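Local coordinates for protein glutathione reductase (Bartonella henselae, PDB 3O0H) that probably catalyses the NADPH-dependent reduction of glutathione disulfide to two molecules of glutathione, working as a dimeric FAD-containing disulfide oxidoreductase, at residues L48-A53 / N347-T352; D140-E145 / V318-A323; L360-V365 / E434-I439; D380-Y385 / Y474-G479. All blocks are in the same frame, centred on the assembly; numbering follows the deposited sequence. Where two conformers were deposited one is given.

Overall arrangement
The four contacts illustrate how small contacts between residues far apart in sequence tie up the parts within each domain. Interactions 1 and 2 belong to the FAD-binding part and touch each other through Ala348 CB and Trp322 CZ2, 3.9 Å apart; along the chain, interaction 2 is nested within the loop closed by interaction 1. Interactions 3 and 4 belong to the dimerisation domain, where both reach one antiparallel sheet with centres about 22 Å apart and segments alternating along the chain. A bound FAD lies about 10 Å from the Gln437 side chain, and a bound FAD, not necessarily the same copy, about 12 Å from that of Ile321.

Interaction 1 (L48-A53 / N347-T352); sequences LGKRVA and NAFENT
Leu48 and Lys50 meet Phe349 where two helices of the Rossmann-type FAD-binding domain come to their ends. Helix 36-47 follows strand 27-32, and helix 334-349 follows strand 321-323 of the same parallel sheet, so the contact joins elements almost three hundred residues apart in sequence. Leu48 comes first: its CD1 lies 4.1 Å from Phe349 CB, touching the root of the aromatic side chain and coming obliquely up to the near part of the ring. The same methyl is 4.3 Å from Glu350 OE2, the fringe of the contact. Gly49 then ends the helix in a Schellman motif, and its positive phi of 92° turns the chain back toward the sheet. That turn brings Lys50 round to Phe349 as well. A bend at chi2 (-60°) takes the aliphatic part of the lysine along the aromatic ring, the two side chains running past each other in opposite directions. CE approaches Phe349 CD1 at 3.8 Å, while CG stays 4.1 Å from CE1 of that ring; the methylenes, not the ammonium group, make the contact. Beyond this point the segment leaves the phenylalanine and enters the sheet, with the Arg51 amide hydrogen-bonded to Asp28, Val52 packed on Ala42 and Ala45 of the preceding helix, and Ala53 paired with strand 27-32. Ala45 also reaches Phe349, so helix and turn close on the aromatic group together. No hydrogen bond links the two segments. One face of the Phe349 ring is taken by its own neighbour, with Ala348 CB 3.9 Å above the plane.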
loop_
_atom_site.group_PDB
_atom_site.type_symbol
_atom_site.label_atom_id
_atom_site.label_comp_id
_atom_site.label_asym_id
_atom_site.label_seq_id
_atom_site.Cartn_x
_atom_site.Cartn_y
_atom_site.Cartn_z
ATOM N N LEU B 48 23.583 24.311 -11.245
ATOM C CA LEU B 48 24.779 24.807 -10.578
ATOM C C LEU B 48 25.503 25.895 -11.368
ATOM O O LEU B 48 26.508 26.402 -10.920
ATOM C CB LEU B 48 25.796 23.712 -10.292
ATOM C CG LEU B 48 25.403 22.591 -9.347
ATOM C CD1 LEU B 48 26.575 21.609 -9.361
ATOM C CD2 LEU B 48 25.122 23.089 -7.943
ATOM N N GLY B 49 24.995 26.254 -12.539
ATOM C CA GLY B 49 25.595 27.330 -13.304
ATOM C C GLY B 49 26.642 26.838 -14.284
ATOM O O GLY B 49 27.347 27.639 -14.859
ATOM N N LYS B 50 26.779 25.530 -14.461
ATOM C CA LYS B 50 27.749 25.017 -15.477
ATOM C C LYS B 50 27.129 25.134 -16.869
ATOM O O LYS B 50 25.907 25.212 -17.007
ATOM C CB LYS B 50 28.107 23.559 -15.230
ATOM C CG LYS B 50 28.678 23.266 -13.861
ATOM C CD LYS B 50 29.957 24.024 -13.596
ATOM C CE LYS B 50 30.432 23.783 -12.186
ATOM N NZ LYS B 50 31.661 24.584 -11.922
ATOM N N ARG B 51 27.986 25.205 -17.878
ATOM C CA ARG B 51 27.557 25.177 -19.273
ATOM C C ARG B 51 27.479 23.706 -19.694
ATOM O O ARG B 51 28.472 22.996 -19.714
ATOM C CB ARG B 51 28.536 25.964 -20.142
ATOM C CG ARG B 51 28.810 27.355 -19.591
ATOM C CD ARG B 51 29.925 28.109 -20.339
ATOM N NE ARG B 51 31.149 27.312 -20.420
ATOM C CZ ARG B 51 31.710 26.883 -21.553
ATOM N NH1 ARG B 51 31.195 27.228 -22.735
ATOM N NH2 ARG B 51 32.819 26.133 -21.509
ATOM N N VAL B 52 26.277 23.235 -19.963
ATOM C CA VAL B 52 26.034 21.787 -20.114
ATOM C C VAL B 52 25.291 21.567 -21.428
ATOM O O VAL B 52 24.461 22.391 -21.827
ATOM C CB VAL B 52 25.164 21.269 -18.933
ATOM C CG1 VAL B 52 24.885 19.766 -19.082
ATOM C CG2 VAL B 52 25.772 21.618 -17.569
ATOM N N ALA B 53 25.595 20.474 -22.094
ATOM C CA ALA B 53 24.877 20.016 -23.282
ATOM C C ALA B 53 24.455 18.592 -23.041
ATOM O O ALA B 53 25.099 17.873 -22.275
ATOM C CB ALA B 53 25.778 20.086 -24.547
ATOM N N ASN B 347 30.233 14.216 -6.625
ATOM C CA ASN B 347 31.671 13.924 -6.805
ATOM C C ASN B 347 32.398 14.820 -7.811
ATOM O O ASN B 347 33.531 15.263 -7.577
ATOM C CB ASN B 347 31.817 12.456 -7.232
ATOM C CG ASN B 347 31.648 11.510 -6.061
ATOM O OD1 ASN B 347 32.240 11.730 -5.034
ATOM N ND2 ASN B 347 30.839 10.481 -6.210
ATOM N N ALA B 348 31.757 15.083 -8.944
ATOM C CA ALA B 348 32.435 15.782 -10.039
ATOM C C ALA B 348 32.608 17.255 -9.718
ATOM O O ALA B 348 33.608 17.867 -10.097
ATOM C CB ALA B 348 31.643 15.637 -11.300
ATOM N N PHE B 349 31.620 17.811 -9.034
ATOM C CA PHE B 349 31.587 19.243 -8.776
ATOM C C PHE B 349 31.784 19.631 -7.293
ATOM O O PHE B 349 31.775 20.822 -6.950
ATOM C CB PHE B 349 30.269 19.793 -9.331
ATOM C CG PHE B 349 30.082 19.507 -10.792
ATOM C CD1 PHE B 349 30.942 20.065 -11.725
ATOM C CD2 PHE B 349 29.081 18.656 -11.227
ATOM C CE1 PHE B 349 30.803 19.798 -13.094
ATOM C CE2 PHE B 349 28.916 18.365 -12.594
ATOM C CZ PHE B 349 29.796 18.939 -13.529
ATOM N N GLU B 350 31.979 18.656 -6.409
ATOM C CA GLU B 350 32.216 18.979 -4.981
ATOM C C GLU B 350 33.363 18.138 -4.383
ATOM O O GLU B 350 33.900 17.213 -5.016
ATOM C CB GLU B 350 30.920 18.822 -4.170
ATOM C CG GLU B 350 29.852 19.902 -4.444
ATOM C CD GLU B 350 28.433 19.349 -4.623
ATOM O OE1 GLU B 350 27.965 18.544 -3.769
ATOM O OE2 GLU B 350 27.780 19.723 -5.641
ATOM N N ASN B 351 33.760 18.512 -3.171
ATOM C CA ASN B 351 34.721 17.750 -2.385
ATOM C C ASN B 351 33.970 16.921 -1.337
ATOM O O ASN B 351 33.947 17.247 -0.153
ATOM C CB ASN B 351 35.725 18.684 -1.695
ATOM C CG ASN B 351 36.761 17.914 -0.902
ATOM O OD1 ASN B 351 36.968 16.724 -1.150
ATOM N ND2 ASN B 351 37.417 18.580 0.060
ATOM N N THR B 352 33.374 15.832 -1.776
ATOM C CA THR B 352 32.416 15.107 -0.951
ATOM C C THR B 352 32.008 13.901 -1.712
ATOM O O THR B 352 31.036 13.971 -2.465
ATOM C CB THR B 352 31.122 15.954 -0.655
ATOM O OG1 THR B 352 30.080 15.117 -0.115
ATOM C CG2 THR B 352 30.598 16.620 -1.926
#

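Interaction 2 (D140-E145 / V318-A323); sequences DEHTLE and VSHIWA
His142 and His320 lie ring on ring, an offset stack with centroids 3.8 Å apart and planes only 10° from parallel. The stack joins the turn leading into strand 143-146 of a three-stranded antiparallel sheet to strand 321-323, an outermost strand in the parallel sheet of the FAD-binding domain. His142 CE1 sits over the rim of the other imidazole, 3.2 Å from His320 CD2. The chi1 of His320, 68°, wedges its CG between the backbone N and the carbonyl carbon, and the ring reaches across edge first. Its NE2 donates to Glu141 O at 2.7 Å in a nearly straight bond (167°), the oxygen almost in the imidazole plane but the donor well above the plane of the carbonyl. Ile321 CG1 packs on the face of His320 opposite His142. Across the contact, Asp140 OD1 accepts from His142 N, an Asx turn, and from Thr143 OG1, the two arriving from opposite faces of the carboxylate. His142 ND1 bonds to Ala155 O on the adjoining strand, and Phe25 also stacks with this ring. With each imidazole held by a backbone carbonyl, the rotation of both rings is probably restricted; at such close stacking, charging both together would probably be unfavourable.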
loop_
_atom_site.group_PDB
_atom_site.type_symbol
_atom_site.label_atom_id
_atom_site.label_comp_id
_atom_site.label_asym_id
_atom_site.label_seq_id
_atom_site.Cartn_x
_atom_site.Cartn_y
_atom_site.Cartn_z
ATOM N N ASP B 140 37.393 11.758 -29.827
ATOM C CA ASP B 140 38.550 11.611 -28.951
ATOM C C ASP B 140 38.113 11.856 -27.482
ATOM O O ASP B 140 36.938 11.897 -27.192
ATOM C CB ASP B 140 39.716 12.516 -29.374
ATOM C CG ASP B 140 39.466 13.989 -29.149
ATOM O OD1 ASP B 140 38.536 14.375 -28.414
ATOM O OD2 ASP B 140 40.236 14.790 -29.759
ATOM N N GLU B 141 39.083 11.933 -26.576
ATOM C CA GLU B 141 38.793 12.069 -25.164
ATOM C C GLU B 141 37.917 13.273 -24.746
ATOM O O GLU B 141 37.219 13.179 -23.724
ATOM C CB GLU B 141 40.105 12.061 -24.397
ATOM C CG GLU B 141 40.874 10.785 -24.561
ATOM C CD GLU B 141 41.917 10.734 -25.699
ATOM O OE1 GLU B 141 41.856 11.487 -26.724
ATOM O OE2 GLU B 141 42.809 9.881 -25.533
ATOM N N HIS B 142 37.933 14.361 -25.509
ATOM C CA HIS B 142 37.179 15.576 -25.188
ATOM C C HIS B 142 36.202 16.034 -26.269
ATOM O O HIS B 142 35.570 17.093 -26.133
ATOM C CB HIS B 142 38.170 16.706 -24.938
ATOM C CG HIS B 142 38.791 16.646 -23.590
ATOM N ND1 HIS B 142 38.092 16.967 -22.442
ATOM C CD2 HIS B 142 40.042 16.304 -23.198
ATOM C CE1 HIS B 142 38.886 16.808 -21.401
ATOM N NE2 HIS B 142 40.079 16.431 -21.832
ATOM N N THR B 143 36.007 15.231 -27.304
ATOM C CA THR B 143 35.250 15.693 -28.454
ATOM C C THR B 143 34.211 14.672 -28.878
ATOM O O THR B 143 34.522 13.487 -29.037
ATOM C CB THR B 143 36.182 15.972 -29.659
ATOM O OG1 THR B 143 37.327 16.718 -29.215
ATOM C CG2 THR B 143 35.442 16.740 -30.758
ATOM N N LEU B 144 32.981 15.154 -29.074
ATOM C CA LEU B 144 31.910 14.336 -29.567
ATOM C C LEU B 144 31.522 14.794 -30.952
ATOM O O LEU B 144 31.673 15.986 -31.275
ATOM C CB LEU B 144 30.695 14.458 -28.681
ATOM C CG LEU B 144 30.819 14.054 -27.218
ATOM C CD1 LEU B 144 31.574 12.716 -27.076
ATOM C CD2 LEU B 144 31.424 15.213 -26.324
ATOM N N GLU B 145 31.005 13.856 -31.743
ATOM C CA GLU B 145 30.423 14.162 -33.018
ATOM C C GLU B 145 28.941 13.837 -33.022
ATOM O O GLU B 145 28.521 12.796 -32.508
ATOM C CB GLU B 145 31.154 13.415 -34.125
ATOM C CG GLU B 145 30.662 13.790 -35.526
ATOM C CD GLU B 145 31.495 13.175 -36.663
ATOM O OE1 GLU B 145 30.901 12.618 -37.572
ATOM O OE2 GLU B 145 32.729 13.298 -36.687
ATOM N N VAL B 318 39.238 7.114 -17.430
ATOM C CA VAL B 318 39.637 8.420 -17.906
ATOM C C VAL B 318 39.028 9.482 -16.987
ATOM O O VAL B 318 37.801 9.625 -16.917
ATOM C CB VAL B 318 39.182 8.665 -19.363
ATOM C CG1 VAL B 318 39.659 10.040 -19.870
ATOM C CG2 VAL B 318 39.732 7.527 -20.242
ATOM N N SER B 319 39.907 10.239 -16.324
ATOM C CA SER B 319 39.553 11.007 -15.131
ATOM C C SER B 319 38.453 12.081 -15.344
ATOM O O SER B 319 37.830 12.462 -14.395
ATOM C CB SER B 319 40.818 11.609 -14.480
ATOM O OG SER B 319 41.375 12.645 -15.313
ATOM N N HIS B 320 38.232 12.536 -16.571
ATOM C CA HIS B 320 37.145 13.511 -16.912
ATOM C C HIS B 320 35.923 12.869 -17.589
ATOM O O HIS B 320 35.024 13.575 -18.083
ATOM C CB HIS B 320 37.700 14.631 -17.805
ATOM C CG HIS B 320 38.089 14.164 -19.163
ATOM N ND1 HIS B 320 39.318 13.585 -19.416
ATOM C CD2 HIS B 320 37.402 14.149 -20.338
ATOM C CE1 HIS B 320 39.369 13.244 -20.695
ATOM N NE2 HIS B 320 38.218 13.559 -21.269
ATOM N N ILE B 321 35.874 11.534 -17.594
ATOM C CA ILE B 321 34.746 10.799 -18.156
ATOM C C ILE B 321 34.091 9.940 -17.056
ATOM O O ILE B 321 34.780 9.160 -16.358
ATOM C CB ILE B 321 35.144 9.955 -19.380
ATOM C CG1 ILE B 321 35.861 10.819 -20.422
ATOM C CG2 ILE B 321 33.904 9.317 -20.044
ATOM C CD1 ILE B 321 36.404 10.039 -21.670
ATOM N N TRP B 322 32.779 10.135 -16.881
ATOM C CA TRP B 322 32.003 9.442 -15.850
ATOM C C TRP B 322 30.908 8.691 -16.562
ATOM O O TRP B 322 30.720 8.895 -17.754
ATOM C CB TRP B 322 31.396 10.447 -14.860
ATOM C CG TRP B 322 32.347 11.085 -13.814
ATOM C CD1 TRP B 322 32.471 10.721 -12.488
ATOM C CD2 TRP B 322 33.185 12.218 -13.989
ATOM N NE1 TRP B 322 33.347 11.529 -11.857
ATOM C CE2 TRP B 322 33.815 12.465 -12.743
ATOM C CE3 TRP B 322 33.466 13.053 -15.066
ATOM C CZ2 TRP B 322 34.715 13.504 -12.545
ATOM C CZ3 TRP B 322 34.356 14.088 -14.879
ATOM C CH2 TRP B 322 34.989 14.310 -13.624
ATOM N N ALA B 323 30.192 7.808 -15.857
ATOM C CA ALA B 323 29.050 7.067 -16.457
ATOM C C ALA B 323 28.074 6.729 -15.337
ATOM O O ALA B 323 28.506 6.503 -14.196
ATOM C CB ALA B 323 29.502 5.769 -17.173
#

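Interaction 3 (L360-V365 / E434-I439); sequences LITTAV and EIAQLI
Thr362 meets Ala436 and Gln437 in the dimerisation domain, where the chain entering edge strand 363-365 of the antiparallel sheet passes over helix 432-444. The tight part is made by one methyl group. Thr362 CG2, placed anti to its own amide nitrogen, bears on the helix backbone 3.6 Å from Ala436 C and touches the alanine methyl as well, with CG2 to Ala436 CB at 3.7 Å. The small side chain of Ala436 is consistent with so close an approach, and the nearest CA atoms, those of Thr362 and Gln437, are 6.0 Å apart. Away from this point the contact soon thins: Ala364 CB points toward the helix but does not reach it, and Thr363 turns the other way, onto Thr373 and Leu333. The second subunit comes in beside the tight point, where its Val458 packs on Thr362. It also covers the looser flank formed by the Gln437 side chain, whose buried amide group is bonded at both ends, OE1 to Val458 N and NE2 to Met456 O, both of the second subunit. The contact thus lies at the subunit interface. The other branch of the threonine, Thr362 OG1, lies 3.8 Å from Ala436 O.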
loop_
_atom_site.group_PDB
_atom_site.type_symbol
_atom_site.label_atom_id
_atom_site.label_comp_id
_atom_site.label_asym_id
_atom_site.label_seq_id
_atom_site.Cartn_x
_atom_site.Cartn_y
_atom_site.Cartn_z
ATOM N N LEU B 360 20.330 -3.734 -0.405
ATOM C CA LEU B 360 18.950 -3.799 0.061
ATOM C C LEU B 360 18.013 -2.961 -0.820
ATOM O O LEU B 360 17.115 -2.273 -0.326
ATOM C CB LEU B 360 18.849 -3.407 1.542
ATOM C CG LEU B 360 19.449 -4.374 2.584
ATOM C CD1 LEU B 360 19.540 -3.781 4.033
ATOM C CD2 LEU B 360 18.596 -5.613 2.586
ATOM N N ILE B 361 18.227 -3.033 -2.120
ATOM C CA ILE B 361 17.320 -2.409 -3.086
ATOM C C ILE B 361 16.020 -3.221 -3.203
ATOM O O ILE B 361 16.050 -4.427 -3.451
ATOM C CB ILE B 361 17.968 -2.295 -4.493
ATOM C CG1 ILE B 361 19.250 -1.444 -4.436
ATOM C CG2 ILE B 361 16.926 -1.681 -5.524
ATOM C CD1 ILE B 361 20.039 -1.445 -5.759
ATOM N N THR B 362 14.896 -2.568 -2.951
ATOM C CA THR B 362 13.597 -3.146 -3.167
ATOM C C THR B 362 13.247 -3.108 -4.626
ATOM O O THR B 362 13.504 -2.121 -5.321
ATOM C CB THR B 362 12.506 -2.371 -2.384
ATOM O OG1 THR B 362 12.891 -2.308 -1.017
ATOM C CG2 THR B 362 11.131 -3.058 -2.517
ATOM N N THR B 363 12.667 -4.201 -5.103
ATOM C CA THR B 363 12.196 -4.312 -6.451
ATOM C C THR B 363 10.756 -4.784 -6.496
ATOM O O THR B 363 10.268 -5.403 -5.561
ATOM C CB THR B 363 13.110 -5.174 -7.364
ATOM O OG1 THR B 363 13.281 -6.484 -6.840
ATOM C CG2 THR B 363 14.483 -4.524 -7.487
ATOM N N ALA B 364 10.072 -4.376 -7.567
ATOM C CA ALA B 364 8.691 -4.774 -7.825
ATOM C C ALA B 364 8.608 -5.456 -9.175
ATOM O O ALA B 364 9.419 -5.184 -10.050
ATOM C CB ALA B 364 7.758 -3.534 -7.769
ATOM N N VAL B 365 7.643 -6.370 -9.341
ATOM C CA VAL B 365 7.249 -6.845 -10.666
ATOM C C VAL B 365 5.759 -6.615 -10.796
ATOM O O VAL B 365 5.025 -7.072 -9.927
ATOM C CB VAL B 365 7.534 -8.348 -10.829
ATOM C CG1 VAL B 365 7.208 -8.803 -12.253
ATOM C CG2 VAL B 365 9.008 -8.667 -10.439
ATOM N N GLU B 434 4.086 -1.500 -3.561
ATOM C CA GLU B 434 3.914 -0.465 -2.529
ATOM C C GLU B 434 4.320 -1.013 -1.164
ATOM O O GLU B 434 5.103 -0.395 -0.410
ATOM C CB GLU B 434 2.467 0.018 -2.451
ATOM C CG GLU B 434 1.878 0.617 -3.683
ATOM C CD GLU B 434 2.499 1.963 -4.032
ATOM O OE1 GLU B 434 3.206 2.517 -3.160
ATOM O OE2 GLU B 434 2.254 2.444 -5.170
ATOM N N ILE B 435 3.818 -2.193 -0.843
ATOM C CA ILE B 435 4.093 -2.777 0.462
ATOM C C ILE B 435 5.565 -3.046 0.665
ATOM O O ILE B 435 6.119 -2.738 1.719
ATOM C CB ILE B 435 3.289 -4.070 0.679
ATOM C CG1 ILE B 435 1.801 -3.736 0.756
ATOM C CG2 ILE B 435 3.809 -4.826 1.907
ATOM C CD1 ILE B 435 0.866 -4.982 0.636
ATOM N N ALA B 436 6.208 -3.619 -0.339
ATOM C CA ALA B 436 7.627 -3.915 -0.244
ATOM C C ALA B 436 8.481 -2.641 -0.136
ATOM O O ALA B 436 9.454 -2.589 0.670
ATOM C CB ALA B 436 8.062 -4.796 -1.437
ATOM N N GLN B 437 8.139 -1.585 -0.894
ATOM C CA GLN B 437 8.854 -0.311 -0.760
ATOM C C GLN B 437 8.941 0.105 0.708
ATOM O O GLN B 437 9.993 0.555 1.209
ATOM C CB GLN B 437 8.140 0.804 -1.530
ATOM C CG GLN B 437 8.630 2.249 -1.204
ATOM C CD GLN B 437 9.994 2.545 -1.841
ATOM O OE1 GLN B 437 10.076 3.189 -2.875
ATOM N NE2 GLN B 437 11.060 2.035 -1.231
ATOM N N LEU B 438 7.816 -0.021 1.404
ATOM C CA LEU B 438 7.699 0.464 2.762
ATOM C C LEU B 438 8.408 -0.424 3.747
ATOM O O LEU B 438 9.078 0.059 4.650
ATOM C CB LEU B 438 6.204 0.655 3.130
ATOM C CG LEU B 438 5.563 1.728 2.229
ATOM C CD1 LEU B 438 4.085 1.641 2.320
ATOM C CD2 LEU B 438 6.081 3.100 2.608
ATOM N N ILE B 439 8.266 -1.728 3.601
ATOM C CA ILE B 439 9.042 -2.664 4.413
ATOM C C ILE B 439 10.558 -2.429 4.184
ATOM O O ILE B 439 11.393 -2.588 5.090
ATOM C CB ILE B 439 8.645 -4.107 4.054
ATOM C CG1 ILE B 439 7.164 -4.367 4.348
ATOM C CG2 ILE B 439 9.450 -5.120 4.824
ATOM C CD1 ILE B 439 6.738 -5.802 3.983
#

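Interaction 4 (D380-Y385 / Y474-G479); sequences DALHRY and YVYENG
Leu382, in the last turn of helix 378-384, and Gly479, in the turn of a beta hairpin, have their CA atoms 5.1 Å apart, so helix end and hairpin meet at backbone distance. The hairpin joins strands 474-477 and 480-481 at the edge of the antiparallel sheet of the dimerisation domain; Asn478 and Gly479 both have positive phi, which fits a type I' turn. Leu382 O lies 3.7 Å from Gly479 CA, an approach without a direct hydrogen bond. A water fills that role: it accepts from Gly479 N at 2.9 Å and lies equally close to Leu382 O and Tyr385 O, the carbonyls at the end of the helix, to which it can donate. Among the side chains, Leu382 does most of the work. With chi1 at 73° its branch is folded between the backbone N and the carbonyl carbon, and the two methyls part company: CD1 goes to the hairpin turn, 3.8 Å from Gly479 O, while CD2 goes to the strand. Tyr476 offers CD2 a ring face. Its hydroxyl, like that of Tyr474, is hydrogen-bonded to Glu378 OE2 at the start of the helix, so the strand is tied to both ends of one short helix and the ring is held with one face against the leucine. The result is a CH-pi contact, with Leu382 CD2 3.8 Å from the centroid of the Tyr476 ring and 22° off its normal.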
loop_
_atom_site.group_PDB
_atom_site.type_symbol
_atom_site.label_atom_id
_atom_site.label_comp_id
_atom_site.label_asym_id
_atom_site.label_seq_id
_atom_site.Cartn_x
_atom_site.Cartn_y
_atom_site.Cartn_z
ATOM N N ASP B 380 18.844 -18.070 -0.308
ATOM C CA ASP B 380 20.091 -17.353 -0.108
ATOM C C ASP B 380 20.364 -17.197 1.389
ATOM O O ASP B 380 21.490 -17.432 1.830
ATOM C CB ASP B 380 20.064 -16.002 -0.815
ATOM C CG ASP B 380 20.247 -16.120 -2.335
ATOM O OD1 ASP B 380 20.651 -17.202 -2.810
ATOM O OD2 ASP B 380 20.016 -15.125 -3.035
ATOM N N ALA B 381 19.333 -16.859 2.164
ATOM C CA ALA B 381 19.472 -16.645 3.605
ATOM C C ALA B 381 19.977 -17.903 4.353
ATOM O O ALA B 381 20.877 -17.822 5.176
ATOM C CB ALA B 381 18.183 -16.161 4.205
ATOM N N LEU B 382 19.407 -19.065 4.011
ATOM C CA LEU B 382 19.684 -20.290 4.742
ATOM C C LEU B 382 21.118 -20.777 4.535
ATOM O O LEU B 382 21.654 -21.466 5.399
ATOM C CB LEU B 382 18.620 -21.366 4.442
ATOM C CG LEU B 382 18.548 -22.113 3.098
ATOM C CD1 LEU B 382 19.547 -23.259 2.991
ATOM C CD2 LEU B 382 17.115 -22.630 2.853
ATOM N N HIS B 383 21.741 -20.396 3.417
ATOM C CA HIS B 383 23.175 -20.638 3.209
ATOM C C HIS B 383 24.072 -19.596 3.870
ATOM O O HIS B 383 25.206 -19.900 4.261
ATOM C CB HIS B 383 23.484 -20.681 1.721
ATOM C CG HIS B 383 22.981 -21.914 1.055
ATOM N ND1 HIS B 383 21.871 -21.924 0.238
ATOM C CD2 HIS B 383 23.411 -23.195 1.126
ATOM C CE1 HIS B 383 21.656 -23.155 -0.183
ATOM N NE2 HIS B 383 22.567 -23.946 0.347
ATOM N N ARG B 384 23.564 -18.368 3.975
ATOM C CA ARG B 384 24.317 -17.233 4.517
ATOM C C ARG B 384 24.421 -17.214 6.049
ATOM O O ARG B 384 25.440 -16.784 6.593
ATOM C CB ARG B 384 23.694 -15.916 4.013
ATOM C CG ARG B 384 24.270 -14.612 4.599
ATOM C CD ARG B 384 25.700 -14.303 4.149
ATOM N NE ARG B 384 26.080 -12.946 4.576
ATOM C CZ ARG B 384 26.601 -12.625 5.764
ATOM N NH1 ARG B 384 26.847 -13.550 6.694
ATOM N NH2 ARG B 384 26.875 -11.357 6.032
ATOM N N TYR B 385 23.377 -17.661 6.737
ATOM C CA TYR B 385 23.280 -17.503 8.194
ATOM C C TYR B 385 23.158 -18.845 8.868
ATOM O O TYR B 385 22.499 -19.732 8.324
ATOM C CB TYR B 385 22.052 -16.669 8.567
ATOM C CG TYR B 385 22.176 -15.237 8.084
ATOM C CD1 TYR B 385 23.030 -14.341 8.721
ATOM C CD2 TYR B 385 21.472 -14.806 6.992
ATOM C CE1 TYR B 385 23.164 -13.030 8.258
ATOM C CE2 TYR B 385 21.591 -13.525 6.537
ATOM C CZ TYR B 385 22.424 -12.638 7.172
ATOM O OH TYR B 385 22.546 -11.377 6.674
ATOM N N TYR B 474 8.599 -21.840 10.493
ATOM C CA TYR B 474 9.618 -22.851 10.734
ATOM C C TYR B 474 10.994 -22.194 10.797
ATOM O O TYR B 474 11.119 -20.988 10.598
ATOM C CB TYR B 474 9.562 -23.947 9.669
ATOM C CG TYR B 474 9.522 -23.403 8.267
ATOM C CD1 TYR B 474 10.698 -23.062 7.611
ATOM C CD2 TYR B 474 8.311 -23.244 7.594
ATOM C CE1 TYR B 474 10.687 -22.581 6.331
ATOM C CE2 TYR B 474 8.275 -22.749 6.300
ATOM C CZ TYR B 474 9.470 -22.405 5.679
ATOM O OH TYR B 474 9.468 -21.919 4.406
ATOM N N VAL B 475 12.028 -22.979 11.078
ATOM C CA VAL B 475 13.364 -22.414 11.306
ATOM C C VAL B 475 14.415 -23.314 10.679
ATOM O O VAL B 475 14.251 -24.529 10.653
ATOM C CB VAL B 475 13.634 -22.276 12.842
ATOM C CG1 VAL B 475 15.109 -22.008 13.158
ATOM C CG2 VAL B 475 12.751 -21.209 13.456
ATOM N N TYR B 476 15.486 -22.717 10.174
ATOM C CA TYR B 476 16.652 -23.454 9.722
ATOM C C TYR B 476 17.796 -23.262 10.713
ATOM O O TYR B 476 17.989 -22.175 11.246
ATOM C CB TYR B 476 17.131 -22.971 8.359
ATOM C CG TYR B 476 16.153 -23.160 7.207
ATOM C CD1 TYR B 476 16.146 -24.338 6.448
ATOM C CD2 TYR B 476 15.272 -22.148 6.856
ATOM C CE1 TYR B 476 15.265 -24.491 5.357
ATOM C CE2 TYR B 476 14.388 -22.295 5.787
ATOM C CZ TYR B 476 14.398 -23.455 5.049
ATOM O OH TYR B 476 13.532 -23.577 4.017
ATOM N N GLU B 477 18.537 -24.328 10.949
ATOM C CA GLU B 477 19.816 -24.264 11.658
ATOM C C GLU B 477 20.828 -24.962 10.747
ATOM O O GLU B 477 20.607 -26.093 10.327
ATOM C CB GLU B 477 19.738 -24.955 13.037
ATOM N N ASN B 478 21.913 -24.273 10.416
ATOM C CA ASN B 478 22.965 -24.811 9.549
ATOM C C ASN B 478 22.386 -25.396 8.266
ATOM O O ASN B 478 22.690 -26.528 7.886
ATOM C CB ASN B 478 23.819 -25.851 10.296
ATOM C CG ASN B 478 24.704 -25.228 11.390
ATOM O OD1 ASN B 478 25.302 -24.161 11.205
ATOM N ND2 ASN B 478 24.788 -25.902 12.527
ATOM N N GLY B 479 21.520 -24.619 7.620
ATOM C CA GLY B 479 20.964 -24.977 6.323
ATOM C C GLY B 479 19.855 -26.013 6.306
ATOM O O GLY B 479 19.359 -26.321 5.237
HETATM O O HOH W 1 20.678 -21.924 8.060
#